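PDB 2JJX: uridylate kinase, which catalyses the ATP-dependent phosphorylation of UMP to UDP in pyrimidine nucleotide biosynthesis and carries an allosteric nucleotide-binding site. Local coordinates for residues G51-I56 with H128-G133; I89-L94 with I135-G140; Y121-A126 with E159-A164. All coordinates share one frame; numbering follows the deposited sequence.

Interaction 1 (G51-I56 with H128-G133); sequences GIEVSI and HHLDNG. With ATP (adenosine-5'-triphosphate), chain F.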
loop_
_atom_site.group_PDB
_atom_site.type_symbol
_atom_site.label_atom_id
_atom_site.label_comp_id
_atom_site.label_asym_id
_atom_site.label_seq_id
_atom_site.Cartn_x
_atom_site.Cartn_y
_atom_site.Cartn_z
ATOM N N GLY A 51 -21.328 -26.571 14.200
ATOM C CA GLY A 51 -21.646 -25.160 14.121
ATOM C C GLY A 51 -20.856 -24.347 15.120
ATOM O O GLY A 51 -21.254 -23.257 15.543
ATOM N N ILE A 52 -19.717 -24.905 15.505
ATOM C CA ILE A 52 -18.745 -24.203 16.321
ATOM C C ILE A 52 -17.957 -23.371 15.324
ATOM O O ILE A 52 -17.677 -23.842 14.217
ATOM C CB ILE A 52 -17.815 -25.208 17.008
ATOM C CG1 ILE A 52 -18.602 -25.984 18.061
ATOM C CG2 ILE A 52 -16.626 -24.486 17.634
ATOM C CD1 ILE A 52 -17.775 -26.977 18.804
ATOM N N GLU A 53 -17.654 -22.126 15.679
ATOM C CA GLU A 53 -16.870 -21.287 14.781
ATOM C C GLU A 53 -15.363 -21.465 14.924
ATOM O O GLU A 53 -14.830 -21.488 16.028
ATOM C CB GLU A 53 -17.289 -19.833 14.852
ATOM C CG GLU A 53 -18.721 -19.676 15.183
ATOM C CD GLU A 53 -18.988 -18.345 15.842
ATOM O OE1 GLU A 53 -18.016 -17.609 16.054
ATOM O OE2 GLU A 53 -20.151 -18.032 16.164
ATOM N N VAL A 54 -14.719 -21.745 13.797
ATOM C CA VAL A 54 -13.309 -22.082 13.753
ATOM C C VAL A 54 -12.389 -21.058 13.101
ATOM O O VAL A 54 -12.680 -20.575 12.016
ATOM C CB VAL A 54 -13.162 -23.447 13.019
ATOM C CG1 VAL A 54 -11.714 -23.710 12.699
ATOM C CG2 VAL A 54 -13.728 -24.572 13.849
ATOM N N SER A 55 -11.239 -20.820 13.729
ATOM C CA SER A 55 -10.132 -20.040 13.171
ATOM C C SER A 55 -8.972 -21.012 13.210
ATOM O O SER A 55 -8.937 -21.854 14.095
ATOM C CB SER A 55 -9.762 -18.862 14.076
ATOM O OG SER A 55 -10.909 -18.287 14.665
ATOM N N ILE A 56 -8.026 -20.910 12.281
ATOM C CA ILE A 56 -6.887 -21.828 12.278
ATOM C C ILE A 56 -5.578 -21.081 12.112
ATOM O O ILE A 56 -5.495 -20.148 11.315
ATOM C CB ILE A 56 -7.069 -22.923 11.211
ATOM C CG1 ILE A 56 -8.467 -23.540 11.299
ATOM C CG2 ILE A 56 -5.935 -23.941 11.219
ATOM C CD1 ILE A 56 -8.669 -24.736 10.410
ATOM N N HIS A 128 -16.343 -10.798 11.957
ATOM C CA HIS A 128 -17.523 -10.817 11.110
ATOM C C HIS A 128 -17.686 -12.113 10.336
ATOM O O HIS A 128 -18.753 -12.705 10.312
ATOM C CB HIS A 128 -17.396 -9.681 10.116
ATOM C CG HIS A 128 -18.235 -8.493 10.456
ATOM N ND1 HIS A 128 -18.939 -7.799 9.497
ATOM C CD2 HIS A 128 -18.541 -7.918 11.644
ATOM C CE1 HIS A 128 -19.616 -6.823 10.075
ATOM N NE2 HIS A 128 -19.392 -6.871 11.378
ATOM N N HIS A 129 -16.650 -12.474 9.600
ATOM C CA HIS A 129 -16.634 -13.716 8.864
ATOM C C HIS A 129 -17.054 -14.846 9.792
ATOM O O HIS A 129 -18.006 -15.570 9.516
ATOM C CB HIS A 129 -15.210 -13.964 8.387
ATOM C CG HIS A 129 -14.758 -13.033 7.301
ATOM N ND1 HIS A 129 -15.609 -12.545 6.333
ATOM C CD2 HIS A 129 -13.518 -12.626 6.945
ATOM C CE1 HIS A 129 -14.916 -11.850 5.449
ATOM N NE2 HIS A 129 -13.642 -11.892 5.792
ATOM N N LEU A 130 -16.325 -14.970 10.897
ATOM C CA LEU A 130 -16.553 -15.989 11.925
ATOM C C LEU A 130 -18.010 -16.010 12.366
ATOM O O LEU A 130 -18.644 -17.054 12.450
ATOM C CB LEU A 130 -15.657 -15.702 13.129
ATOM C CG LEU A 130 -14.635 -16.780 13.478
ATOM C CD1 LEU A 130 -14.312 -17.668 12.287
ATOM C CD2 LEU A 130 -13.399 -16.090 14.003
ATOM N N ASP A 131 -18.527 -14.818 12.621
ATOM C CA ASP A 131 -19.930 -14.577 12.948
ATOM C C ASP A 131 -20.868 -15.070 11.845
ATOM O O ASP A 131 -21.875 -15.710 12.130
ATOM C CB ASP A 131 -20.134 -13.087 13.193
ATOM C CG ASP A 131 -19.663 -12.669 14.574
ATOM O OD1 ASP A 131 -19.241 -13.558 15.354
ATOM O OD2 ASP A 131 -19.767 -11.469 14.908
ATOM N N ASN A 132 -20.470 -14.877 10.590
ATOM C CA ASN A 132 -21.210 -15.395 9.440
ATOM C C ASN A 132 -20.944 -16.878 9.148
ATOM O O ASN A 132 -21.222 -17.353 8.049
ATOM C CB ASN A 132 -20.871 -14.594 8.194
ATOM C CG ASN A 132 -21.304 -13.170 8.300
ATOM O OD1 ASN A 132 -21.939 -12.780 9.278
ATOM N ND2 ASN A 132 -20.920 -12.361 7.316
ATOM N N GLY A 133 -20.375 -17.599 10.105
ATOM C CA GLY A 133 -20.129 -19.018 9.945
ATOM C C GLY A 133 -19.008 -19.451 9.019
ATOM O O GLY A 133 -18.907 -20.635 8.702
HETATM P PG ATP F . -22.491 -5.105 7.065
HETATM O O1G ATP F . -23.834 -4.517 7.458
HETATM O O2G ATP F . -22.632 -6.615 6.904
HETATM O O3G ATP F . -21.504 -4.776 8.177
HETATM P PB ATP F . -21.039 -4.965 4.572
HETATM O O1B ATP F . -21.264 -4.175 3.253
HETATM O O2B ATP F . -21.126 -6.486 4.301
HETATM O O3B ATP F . -22.052 -4.466 5.687
HETATM P PA ATP F . -18.339 -4.361 4.301
HETATM O O1A ATP F . -18.428 -2.829 4.304
HETATM O O2A ATP F . -18.384 -4.931 2.862
HETATM O O3A ATP F . -19.605 -4.730 5.120
HETATM O "O5'" ATP F . -17.057 -4.883 5.149
HETATM C "C5'" ATP F . -17.371 -5.378 6.461
HETATM C "C4'" ATP F . -16.423 -4.944 7.596
HETATM O "O4'" ATP F . -15.169 -4.337 7.196
HETATM C "C3'" ATP F . -17.043 -4.099 8.706
HETATM O "O3'" ATP F . -16.818 -4.661 9.991
HETATM C "C2'" ATP F . -16.375 -2.734 8.592
HETATM O "O2'" ATP F . -16.113 -2.287 9.940
HETATM C "C1'" ATP F . -15.134 -2.966 7.694
HETATM N N9 ATP F . -13.812 -2.477 8.126
HETATM C C8 ATP F . -13.393 -2.231 9.409
HETATM N N7 ATP F . -12.153 -1.783 9.485
HETATM C C5 ATP F . -11.722 -1.723 8.179
HETATM C C6 ATP F . -10.500 -1.331 7.601
HETATM N N6 ATP F . -9.427 -0.895 8.328
HETATM N N1 ATP F . -10.355 -1.381 6.261
HETATM C C2 ATP F . -11.403 -1.813 5.536
HETATM N N3 ATP F . -12.617 -2.210 5.978
HETATM C C4 ATP F . -12.727 -2.147 7.319
#

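Interaction 2 (I89-L94 with I135-G140); sequences INSLML and IVIFGG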
loop_
_atom_site.group_PDB
_atom_site.type_symbol
_atom_site.label_atom_id
_atom_site.label_comp_id
_atom_site.label_asym_id
_atom_site.label_seq_id
_atom_site.Cartn_x
_atom_site.Cartn_y
_atom_site.Cartn_z
ATOM N N ILE A 89 1.767 -20.305 2.738
ATOM C CA ILE A 89 1.703 -21.371 1.745
ATOM C C ILE A 89 0.794 -22.470 2.281
ATOM O O ILE A 89 -0.104 -22.924 1.591
ATOM C CB ILE A 89 3.115 -21.906 1.416
ATOM C CG1 ILE A 89 3.928 -20.860 0.663
ATOM C CG2 ILE A 89 3.065 -23.225 0.680
ATOM C CD1 ILE A 89 5.328 -21.335 0.331
ATOM N N ASN A 90 1.011 -22.860 3.534
ATOM C CA ASN A 90 0.217 -23.902 4.181
ATOM C C ASN A 90 -1.236 -23.465 4.325
ATOM O O ASN A 90 -2.147 -24.279 4.182
ATOM C CB ASN A 90 0.767 -24.225 5.566
ATOM C CG ASN A 90 2.039 -25.060 5.525
ATOM O OD1 ASN A 90 2.496 -25.477 4.463
ATOM N ND2 ASN A 90 2.624 -25.299 6.698
ATOM N N SER A 91 -1.449 -22.191 4.643
ATOM C CA SER A 91 -2.801 -21.663 4.785
ATOM C C SER A 91 -3.555 -21.859 3.468
ATOM O O SER A 91 -4.667 -22.400 3.423
ATOM C CB SER A 91 -2.756 -20.172 5.141
ATOM O OG SER A 91 -2.218 -19.987 6.446
ATOM N N LEU A 92 -2.913 -21.425 2.390
ATOM C CA LEU A 92 -3.495 -21.518 1.062
ATOM C C LEU A 92 -3.789 -22.955 0.666
ATOM O O LEU A 92 -4.900 -23.238 0.215
ATOM C CB LEU A 92 -2.573 -20.899 0.039
ATOM C CG LEU A 92 -2.782 -19.426 -0.260
ATOM C CD1 LEU A 92 -3.561 -18.702 0.827
ATOM C CD2 LEU A 92 -1.413 -18.816 -0.532
ATOM N N MET A 93 -2.819 -23.859 0.844
ATOM C CA MET A 93 -3.066 -25.290 0.646
ATOM C C MET A 93 -4.288 -25.725 1.443
ATOM O O MET A 93 -5.330 -25.988 0.869
ATOM C CB MET A 93 -1.879 -26.129 1.082
ATOM C CG MET A 93 -0.969 -26.517 -0.073
ATOM S SD MET A 93 -1.679 -27.667 -1.304
ATOM C CE MET A 93 -2.242 -28.908 -0.243
ATOM N N LEU A 94 -4.167 -25.752 2.763
ATOM C CA LEU A 94 -5.263 -26.065 3.682
ATOM C C LEU A 94 -6.617 -25.548 3.198
ATOM O O LEU A 94 -7.629 -26.246 3.280
ATOM C CB LEU A 94 -4.963 -25.460 5.061
ATOM C CG LEU A 94 -5.445 -26.151 6.341
ATOM C CD1 LEU A 94 -6.391 -25.260 7.110
ATOM C CD2 LEU A 94 -6.056 -27.519 6.114
ATOM N N ILE A 135 -15.063 -20.328 7.806
ATOM C CA ILE A 135 -13.868 -20.869 8.420
ATOM C C ILE A 135 -12.763 -19.898 8.064
ATOM O O ILE A 135 -12.626 -19.517 6.900
ATOM C CB ILE A 135 -13.549 -22.241 7.885
ATOM C CG1 ILE A 135 -14.711 -23.191 8.189
ATOM C CG2 ILE A 135 -12.227 -22.713 8.452
ATOM C CD1 ILE A 135 -14.485 -24.607 7.683
ATOM N N VAL A 136 -12.045 -19.416 9.073
ATOM C CA VAL A 136 -10.958 -18.490 8.814
ATOM C C VAL A 136 -9.579 -19.009 9.145
ATOM O O VAL A 136 -9.368 -19.637 10.186
ATOM C CB VAL A 136 -11.205 -17.027 9.204
ATOM C CG1 VAL A 136 -12.628 -16.749 9.669
ATOM C CG2 VAL A 136 -10.156 -16.516 10.116
ATOM N N ILE A 137 -8.659 -18.803 8.207
ATOM C CA ILE A 137 -7.283 -19.230 8.377
ATOM C C ILE A 137 -6.379 -18.034 8.417
ATOM O O ILE A 137 -6.492 -17.129 7.594
ATOM C CB ILE A 137 -6.851 -20.199 7.284
ATOM C CG1 ILE A 137 -7.883 -21.334 7.147
ATOM C CG2 ILE A 137 -5.459 -20.743 7.581
ATOM C CD1 ILE A 137 -7.410 -22.495 6.278
ATOM N N PHE A 138 -5.503 -18.038 9.413
ATOM C CA PHE A 138 -4.554 -16.959 9.605
ATOM C C PHE A 138 -3.150 -17.417 9.239
ATOM O O PHE A 138 -2.618 -18.380 9.811
ATOM C CB PHE A 138 -4.588 -16.543 11.058
ATOM C CG PHE A 138 -5.937 -16.052 11.519
ATOM C CD1 PHE A 138 -6.585 -16.671 12.575
ATOM C CD2 PHE A 138 -6.461 -14.875 11.020
ATOM C CE1 PHE A 138 -7.744 -16.174 13.064
ATOM C CE2 PHE A 138 -7.599 -14.330 11.560
ATOM C CZ PHE A 138 -8.266 -15.003 12.544
ATOM N N GLY A 139 -2.556 -16.698 8.288
ATOM C CA GLY A 139 -1.210 -16.947 7.804
ATOM C C GLY A 139 -0.293 -15.783 8.103
ATOM O O GLY A 139 -0.755 -14.662 8.262
ATOM N N GLY A 140 1.007 -16.049 8.160
ATOM C CA GLY A 140 2.013 -15.040 8.438
ATOM C C GLY A 140 2.010 -14.655 9.901
ATOM O O GLY A 140 2.421 -13.563 10.275
#

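Interaction 3 (Y121-A126 with E159-A164); sequences YIRLRA and EMNSDA. With ATP (adenosine-5'-triphosphate), chain F; ATP (adenosine-5'-triphosphate), chain D.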
loop_
_atom_site.group_PDB
_atom_site.type_symbol
_atom_site.label_atom_id
_atom_site.label_comp_id
_atom_site.label_asym_id
_atom_site.label_seq_id
_atom_site.Cartn_x
_atom_site.Cartn_y
_atom_site.Cartn_z
ATOM N N TYR A 121 -5.300 -9.075 6.564
ATOM C CA TYR A 121 -5.973 -9.345 7.821
ATOM C C TYR A 121 -6.512 -8.093 8.449
ATOM O O TYR A 121 -5.754 -7.189 8.777
ATOM C CB TYR A 121 -5.014 -9.921 8.834
ATOM C CG TYR A 121 -5.596 -9.882 10.228
ATOM C CD1 TYR A 121 -6.621 -10.740 10.583
ATOM C CD2 TYR A 121 -5.107 -9.005 11.199
ATOM C CE1 TYR A 121 -7.098 -10.794 11.877
ATOM C CE2 TYR A 121 -5.599 -9.024 12.508
ATOM C CZ TYR A 121 -6.581 -9.946 12.844
ATOM O OH TYR A 121 -7.133 -9.995 14.114
ATOM N N ILE A 122 -7.802 -8.110 8.749
ATOM C CA ILE A 122 -8.444 -7.019 9.474
ATOM C C ILE A 122 -9.372 -7.625 10.511
ATOM O O ILE A 122 -10.223 -8.475 10.225
ATOM C CB ILE A 122 -9.172 -6.053 8.568
ATOM C CG1 ILE A 122 -8.176 -5.242 7.746
ATOM C CG2 ILE A 122 -10.083 -5.162 9.389
ATOM C CD1 ILE A 122 -8.719 -4.829 6.396
ATOM N N ARG A 123 -9.158 -7.207 11.741
ATOM C CA ARG A 123 -9.805 -7.791 12.886
ATOM C C ARG A 123 -11.302 -7.929 12.767
ATOM O O ARG A 123 -11.835 -9.039 12.708
ATOM C CB ARG A 123 -9.419 -6.975 14.103
ATOM C CG ARG A 123 -10.373 -7.102 15.219
ATOM C CD ARG A 123 -9.782 -7.893 16.345
ATOM N NE ARG A 123 -10.731 -7.990 17.444
ATOM C CZ ARG A 123 -11.464 -6.974 17.883
ATOM N NH1 ARG A 123 -11.335 -5.767 17.353
ATOM N NH2 ARG A 123 -12.302 -7.159 18.888
ATOM N N LEU A 124 -11.981 -6.793 12.776
ATOM C CA LEU A 124 -13.435 -6.783 12.716
ATOM C C LEU A 124 -14.005 -7.520 11.517
ATOM O O LEU A 124 -15.121 -8.042 11.583
ATOM C CB LEU A 124 -13.968 -5.362 12.817
ATOM C CG LEU A 124 -13.163 -4.618 13.886
ATOM C CD1 LEU A 124 -11.888 -3.963 13.320
ATOM C CD2 LEU A 124 -14.010 -3.646 14.698
ATOM N N ARG A 125 -13.212 -7.627 10.453
ATOM C CA ARG A 125 -13.608 -8.411 9.279
ATOM C C ARG A 125 -13.527 -9.893 9.634
ATOM O O ARG A 125 -14.351 -10.711 9.203
ATOM C CB ARG A 125 -12.660 -8.153 8.101
ATOM C CG ARG A 125 -13.335 -7.663 6.841
ATOM C CD ARG A 125 -12.485 -7.823 5.595
ATOM N NE ARG A 125 -13.200 -8.483 4.499
ATOM C CZ ARG A 125 -14.493 -8.317 4.211
ATOM N NH1 ARG A 125 -15.272 -7.525 4.945
ATOM N NH2 ARG A 125 -15.019 -8.958 3.176
ATOM N N ALA A 126 -12.506 -10.238 10.407
ATOM C CA ALA A 126 -12.275 -11.623 10.744
ATOM C C ALA A 126 -13.362 -12.076 11.670
ATOM O O ALA A 126 -13.887 -13.171 11.529
ATOM C CB ALA A 126 -10.910 -11.745 11.434
ATOM N N GLU A 159 -8.102 -11.889 20.267
ATOM C CA GLU A 159 -8.636 -10.868 19.355
ATOM C C GLU A 159 -9.996 -11.307 18.787
ATOM O O GLU A 159 -10.854 -10.486 18.456
ATOM C CB GLU A 159 -7.665 -10.674 18.182
ATOM C CG GLU A 159 -6.638 -9.568 18.350
ATOM C CD GLU A 159 -5.683 -9.483 17.153
ATOM O OE1 GLU A 159 -5.019 -10.496 16.846
ATOM O OE2 GLU A 159 -5.572 -8.412 16.515
ATOM N N MET A 160 -10.155 -12.608 18.599
ATOM C CA MET A 160 -11.330 -13.122 17.937
ATOM C C MET A 160 -12.432 -13.492 18.933
ATOM O O MET A 160 -13.539 -13.854 18.538
ATOM C CB MET A 160 -10.928 -14.299 17.036
ATOM C CG MET A 160 -11.715 -14.395 15.748
ATOM S SD MET A 160 -11.200 -13.292 14.453
ATOM C CE MET A 160 -10.747 -11.862 15.275
ATOM N N ASN A 161 -12.144 -13.295 20.216
ATOM C CA ASN A 161 -13.109 -13.519 21.294
ATOM C C ASN A 161 -13.360 -15.005 21.318
ATOM O O ASN A 161 -14.504 -15.449 21.379
ATOM C CB ASN A 161 -14.450 -12.843 21.024
ATOM C CG ASN A 161 -14.394 -11.330 21.110
ATOM O OD1 ASN A 161 -13.335 -10.736 21.294
ATOM N ND2 ASN A 161 -15.537 -10.694 20.881
ATOM N N SER A 162 -12.294 -15.772 21.142
ATOM C CA SER A 162 -12.418 -17.219 21.152
ATOM C C SER A 162 -12.722 -17.744 22.551
ATOM O O SER A 162 -12.466 -17.071 23.537
ATOM C CB SER A 162 -11.168 -17.852 20.554
ATOM O OG SER A 162 -11.089 -17.456 19.194
ATOM N N ASP A 163 -13.358 -18.906 22.628
ATOM C CA ASP A 163 -13.722 -19.493 23.910
ATOM C C ASP A 163 -12.584 -20.377 24.444
ATOM O O ASP A 163 -12.523 -20.692 25.637
ATOM C CB ASP A 163 -14.955 -20.372 23.721
ATOM C CG ASP A 163 -16.253 -19.580 23.739
ATOM O OD1 ASP A 163 -16.251 -18.427 24.218
ATOM O OD2 ASP A 163 -17.294 -20.135 23.334
ATOM N N ALA A 164 -11.744 -20.859 23.533
ATOM C CA ALA A 164 -10.652 -21.754 23.881
ATOM C C ALA A 164 -9.644 -21.831 22.731
ATOM O O ALA A 164 -9.966 -21.478 21.604
ATOM C CB ALA A 164 -11.190 -23.105 24.211
HETATM P PG ATP F . -22.491 -5.105 7.065
HETATM O O1G ATP F . -23.834 -4.517 7.458
HETATM O O2G ATP F . -22.632 -6.615 6.904
HETATM O O3G ATP F . -21.504 -4.776 8.177
HETATM P PB ATP F . -21.039 -4.965 4.572
HETATM O O1B ATP F . -21.264 -4.175 3.253
HETATM O O2B ATP F . -21.126 -6.486 4.301
HETATM O O3B ATP F . -22.052 -4.466 5.687
HETATM P PA ATP F . -18.339 -4.361 4.301
HETATM O O1A ATP F . -18.428 -2.829 4.304
HETATM O O2A ATP F . -18.384 -4.931 2.862
HETATM O O3A ATP F . -19.605 -4.730 5.120
HETATM O "O5'" ATP F . -17.057 -4.883 5.149
HETATM C "C5'" ATP F . -17.371 -5.378 6.461
HETATM C "C4'" ATP F . -16.423 -4.944 7.596
HETATM O "O4'" ATP F . -15.169 -4.337 7.196
HETATM C "C3'" ATP F . -17.043 -4.099 8.706
HETATM O "O3'" ATP F . -16.818 -4.661 9.991
HETATM C "C2'" ATP F . -16.375 -2.734 8.592
HETATM O "O2'" ATP F . -16.113 -2.287 9.940
HETATM C "C1'" ATP F . -15.134 -2.966 7.694
HETATM N N9 ATP F . -13.812 -2.477 8.126
HETATM C C8 ATP F . -13.393 -2.231 9.409
HETATM N N7 ATP F . -12.153 -1.783 9.485
HETATM C C5 ATP F . -11.722 -1.723 8.179
HETATM C C6 ATP F . -10.500 -1.331 7.601
HETATM N N6 ATP F . -9.427 -0.895 8.328
HETATM N N1 ATP F . -10.355 -1.381 6.261
HETATM C C2 ATP F . -11.403 -1.813 5.536
HETATM N N3 ATP F . -12.617 -2.210 5.978
HETATM C C4 ATP F . -12.727 -2.147 7.319
HETATM P PG ATP D . -20.043 -13.195 -0.085
HETATM O O1G ATP D . -20.729 -13.986 1.021
HETATM O O2G ATP D . -20.368 -13.940 -1.365
HETATM O O3G ATP D . -18.539 -13.181 0.155
HETATM P PB ATP D . -19.904 -10.265 -0.252
HETATM O O1B ATP D . -20.365 -9.409 0.964
HETATM O O2B ATP D . -20.387 -9.546 -1.546
HETATM O O3B ATP D . -20.606 -11.701 -0.205
HETATM P PA ATP D . -17.068 -10.246 0.623
HETATM O O1A ATP D . -16.763 -11.600 1.318
HETATM O O2A ATP D . -17.280 -9.168 1.713
HETATM O O3A ATP D . -18.323 -10.423 -0.330
HETATM O "O5'" ATP D . -15.800 -9.789 -0.294
HETATM C "C5'" ATP D . -15.795 -10.138 -1.686
HETATM C "C4'" ATP D . -14.499 -10.890 -1.982
HETATM O "O4'" ATP D . -13.332 -10.112 -1.582
HETATM C "C3'" ATP D . -14.384 -12.286 -1.361
HETATM O "O3'" ATP D . -14.865 -13.320 -2.225
HETATM C "C2'" ATP D . -12.889 -12.451 -1.076
HETATM O "O2'" ATP D . -12.317 -13.103 -2.229
HETATM C "C1'" ATP D . -12.389 -11.005 -0.894
HETATM N N9 ATP D . -10.946 -10.784 -1.099
HETATM C C8 ATP D . -10.032 -11.701 -1.571
HETATM N N7 ATP D . -8.802 -11.240 -1.621
HETATM C C5 ATP D . -8.927 -9.949 -1.153
HETATM C C6 ATP D . -7.964 -8.952 -0.981
HETATM N N6 ATP D . -6.647 -9.193 -1.285
HETATM N N1 ATP D . -8.364 -7.740 -0.503
HETATM C C2 ATP D . -9.674 -7.535 -0.219
HETATM N N3 ATP D . -10.680 -8.433 -0.342
HETATM C C4 ATP D . -10.239 -9.626 -0.821
#

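Interaction 1 (G51-I56 with H128-G133)
E53, at the start of strand 53-58, and L130, in the last turn of helix 123-131, come closest in backbone terms, their CA atoms 6.0 Å apart, and the helix ends beside the first residues of the strand. E53 directs its CB at the helix. Its CG lies beside the backbone N (chi1 -30°) and the chain is extended from there on, so the whole side chain runs past the carbonyl oxygen of L130. CD of E53 comes nearest, 3.6 Å from L130 O. That carbonyl oxygen already accepts a bond at 3.0 Å from the backbone N of G133, part of the Schellman motif that closes the helix; the other bond joins Y134 N to H129 O, and G133 takes the positive phi of the C-prime position. The carboxylate also approaches D131, with E53 OE1 4.3 Å from D131 OD1. R14, on neighbouring strand 14-19, forms a salt bridge to each of these two oxygens and would be expected to offset the repulsion between them. In the amino acid kinase fold, where helices cover a central, largely parallel sheet, this is a helix end packed on a strand, and L130 supplies its apolar part. One branch, CD1, lies against the backbone carbonyl of V54; the other, CD2, reaches the S55 hydroxyl, with CD2 of L130 3.4 Å from OG of S55. V54 turns its own side chain to the other face of the sheet, against helix 34-48. Two residues before L130, H128 meets the ATP of chain F: ribose O3' lies over one face of the imidazole, while gamma-phosphate O3G sits at the ring edge, 3.4 Å from H128 CE1.

Interaction 2 (I89-L94 with I135-G140)
S91 and L94 of helix 76-101 lie against I137 and G139 of strand 135-139. This is helix-on-sheet packing within the alpha/beta core of the amino acid kinase fold, and the local axes run nearly antiparallel (160°), 7.8 Å apart. The closest backbone pair is S91 with G139, at 5.8 Å between CA atoms. S91 points its CB at the strand, but its hydroxyl turns back: OG lies beside the backbone N, anti to the carbonyl carbon (chi1 -67°), and from there it is hydrogen-bonded to the carbonyl of T87, one turn earlier in the helix. The polar end of the serine is thus satisfied within its own helix, and what it offers the strand is van der Waals contact. OG of S91 is 3.5 Å from CG2 of I137, and also 3.5 Å from CA of G139, whose lack of a side chain allows the serine this close to the strand backbone. I137 divides its branches between two helix residues. CG2, anti to the backbone N, goes to S91, whereas CG1, placed beside that N (chi1 -50°), carries CD1 toward L94. The leucine also aims its CB at the strand, its side chain crossing that of I137 at a slant, and it packs further on I56 and I58 of strand 53-58. The opposite flank of the helix faces another copy of the protein: I89 meets I89 of the third subunit, and M93 meets its F64. On the strand, F138 turns to the other side of the sheet, toward S55. The exact placing of the L94 and I137 chain ends is doubtful; more soundly placed is CB of S91, 3.7 Å from CG2 of I137.

Interaction 3 (Y121-A126 with E159-A164)
The carbonyl oxygen of E159 accepts a nearly straight bond from R123, with NE 2.7 Å from O and an angle of 170° at the hydrogen. It lies in the plane of the guanidinium, at its edge; the C=O...NE angle is 133°, with NE tilted 23° out of the carbonyl plane. The arginine starts with CG anti to the backbone N and then bends at chi2, which brings NE to the backbone of E159 while NH2 forms a salt bridge with D75 of the fourth subunit. The E159 carboxylate takes a weak bond at OE2 from Y121 OH, 3.3 Å away and near the plane of the tyrosine ring; its stronger partner is R156, at OE1. Beside these polar links, the doubly bent M160 chain sets SD 3.4 Å from CB of A126, and its CE comes within 4.0 Å of R123 O. CD1 of I122, at the N-cap of helix 123-131, packs on the adenine of the chain F ATP. R125 NH2 bonds O2A of the chain D ATP at 2.7 Å, and NH1 lies 3.2 Å from O5' of the chain F ATP. The first turn of the helix thus lies between bound nucleotide, met by R125, and a neighbouring subunit, met by R123, a position compatible with a part in the allosteric effect without demonstrating one.

The first segments (51-56, 89-94, 121-126) all precede the second (128-133, 135-140, 159-164), in the same order, so the contacts interlock within the amino acid kinase family region. Interactions 1 and 3 both use helix 123-131, at its end and its start, with centres about 9 Å apart; L130 and S55 of the first pack on M160 of the third, and both contacts touch the ATP of chain F. Interaction 2 lies about 14 Å from interaction 1 and 15 Å from interaction 3. Its strand 135-139 is the sheet neighbour of strand 53-58, with probable hydrogen bonds between I56 and both V136 and F138. F138 also packs on A126, setting the nucleotide-contacting helix against the sheet.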